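PDB 1IUG: putative aspartate aminotransferase from Thermus thermophilus, which probably catalyses pyridoxal-phosphate-dependent transamination, passing an amino group from an amino acid such as aspartate to a 2-oxo acid. Local coordinates for residues T61-E65 against R89-I93. Sequence-based numbering, arbitrary orientation.
Sequences TLAME and RFYEI. With PO4 (phosphate ion), chain C.
R89 bends at chi2 (-106°) and again at chi3, bringing its guanidinium up to T61, which, with OG1 anti to its own carbonyl carbon, holds out the hydroxyl. R89 NE and R89 NH2 both donate to T61 OG1, at 2.9 Å and 2.7 Å respectively; the oxygen lies in the guanidinium plane, at its edge, so one atom takes a side-on grip from two nitrogens, neither bond straight. R89 NH2 also donates to O3 of a phosphate ion at 2.7 Å, probably taken up from the crystallisation liquor; arginine suits the place because its flat, cationic guanidinium can donate several N-H bonds at once. Threonine suits its place because the hydroxyl has another partner too: OG1 is hydrogen-bonded to phosphate oxygen OP2 of the pyridoxal phosphate carried by the modified lysine at position 185. In this class-V aminotransferase, helices 60-71 and 85-96 belong to the large cofactor-binding domain, built around a mixed seven-stranded sheet, and R89 is thus probably a second-shell residue, positioning the hydroxyl that meets the cofactor phosphate. With a leucine in its place both donors to T61 OG1 are gone, and the hydroxyl would probably be held less firmly against that phosphate. M64, bent at chi3 (75°), lays its flexible thioether over one face of F90: CE makes a CH-pi contact 3.9 Å from the ring centroid, and SD, farther above the same face, adds a Met-aromatic one. Branched I93 fits alongside, CD1 3.7 Å from M64 CB, while its CG2 lies 3.8 Å from E65 CA. The E65 carboxylate turns elsewhere, to K69 and to the backbone N of Y212 in the second subunit.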
# COMPACT_ATOMS: atom_id res chain seq x y z
N THR A 61 9.33 -1.98 1.50
CA THR A 61 9.77 -3.18 0.79
C THR A 61 9.27 -3.19 -0.65
O THR A 61 10.00 -3.58 -1.57
CB THR A 61 9.31 -4.46 1.52
OG1 THR A 61 9.82 -4.46 2.86
CG2 THR A 61 9.83 -5.71 0.82
N LEU A 62 8.04 -2.72 -0.85
CA LEU A 62 7.44 -2.66 -2.18
C LEU A 62 8.27 -1.77 -3.10
O LEU A 62 8.48 -2.09 -4.27
CB LEU A 62 6.00 -2.13 -2.11
CG LEU A 62 5.27 -2.02 -3.45
CD1 LEU A 62 5.02 -3.41 -4.00
CD2 LEU A 62 3.97 -1.28 -3.27
N ALA A 63 8.73 -0.64 -2.57
CA ALA A 63 9.55 0.31 -3.32
C ALA A 63 10.90 -0.32 -3.70
O ALA A 63 11.43 -0.04 -4.77
CB ALA A 63 9.76 1.59 -2.50
N MET A 64 11.44 -1.14 -2.80
CA MET A 64 12.71 -1.82 -3.05
C MET A 64 12.58 -2.81 -4.20
O MET A 64 13.43 -2.87 -5.08
CB MET A 64 13.18 -2.56 -1.79
CG MET A 64 13.66 -1.67 -0.68
SD MET A 64 13.89 -2.60 0.85
CE MET A 64 15.41 -3.50 0.53
N GLU A 65 11.48 -3.56 -4.20
CA GLU A 65 11.20 -4.54 -5.24
C GLU A 65 10.97 -3.87 -6.59
O GLU A 65 11.44 -4.36 -7.62
CB GLU A 65 9.97 -5.39 -4.88
CG GLU A 65 9.60 -6.42 -5.96
CD GLU A 65 8.52 -7.39 -5.52
OE1 GLU A 65 8.35 -7.59 -4.30
OE2 GLU A 65 7.84 -7.95 -6.39
N ARG A 89 17.77 -8.36 3.08
CA ARG A 89 16.51 -8.13 2.39
C ARG A 89 16.62 -7.86 0.89
O ARG A 89 15.86 -8.41 0.08
CB ARG A 89 15.79 -6.98 3.08
CG ARG A 89 14.31 -7.23 3.35
CD ARG A 89 13.41 -6.44 2.42
NE ARG A 89 12.24 -5.96 3.16
CZ ARG A 89 11.92 -6.25 4.42
NH1 ARG A 89 12.71 -7.04 5.14
NH2 ARG A 89 10.82 -5.76 4.96
N PHE A 90 17.53 -7.02 0.50
CA PHE A 90 17.75 -6.70 -0.88
C PHE A 90 18.19 -7.92 -1.74
O PHE A 90 17.82 -8.06 -2.92
CB PHE A 90 18.78 -5.59 -0.93
CG PHE A 90 18.35 -4.34 -1.62
CD1 PHE A 90 19.04 -3.16 -1.39
CD2 PHE A 90 17.30 -4.37 -2.53
CE1 PHE A 90 18.69 -2.01 -2.04
CE2 PHE A 90 16.96 -3.20 -3.21
CZ PHE A 90 17.65 -2.02 -2.97
N TYR A 91 19.02 -8.77 -1.12
CA TYR A 91 19.53 -9.98 -1.71
C TYR A 91 18.40 -10.92 -2.15
O TYR A 91 18.38 -11.40 -3.28
CB TYR A 91 20.47 -10.68 -0.71
CG TYR A 91 20.85 -12.11 -1.09
CD1 TYR A 91 21.70 -12.36 -2.17
CD2 TYR A 91 20.36 -13.20 -0.36
CE1 TYR A 91 22.04 -13.66 -2.52
CE2 TYR A 91 20.70 -14.51 -0.71
CZ TYR A 91 21.54 -14.73 -1.80
OH TYR A 91 21.89 -16.02 -2.17
N GLU A 92 17.45 -11.16 -1.24
CA GLU A 92 16.30 -12.02 -1.51
C GLU A 92 15.45 -11.46 -2.65
O GLU A 92 14.98 -12.20 -3.50
CB GLU A 92 15.45 -12.21 -0.26
CG GLU A 92 16.15 -12.93 0.89
CD GLU A 92 15.29 -13.02 2.15
OE1 GLU A 92 14.05 -12.84 2.05
OE2 GLU A 92 15.84 -13.26 3.24
N ILE A 93 15.26 -10.14 -2.65
CA ILE A 93 14.48 -9.48 -3.70
C ILE A 93 15.16 -9.69 -5.06
O ILE A 93 14.49 -9.93 -6.07
CB ILE A 93 14.33 -7.96 -3.42
CG1 ILE A 93 13.35 -7.75 -2.26
CG2 ILE A 93 13.87 -7.21 -4.67
CD1 ILE A 93 13.20 -6.30 -1.83
P PO4 C . 9.93 -5.16 8.93
O1 PO4 C . 8.60 -5.92 9.03
O2 PO4 C . 11.06 -5.94 9.62
O3 PO4 C . 10.30 -4.88 7.48
O4 PO4 C . 9.73 -3.80 9.69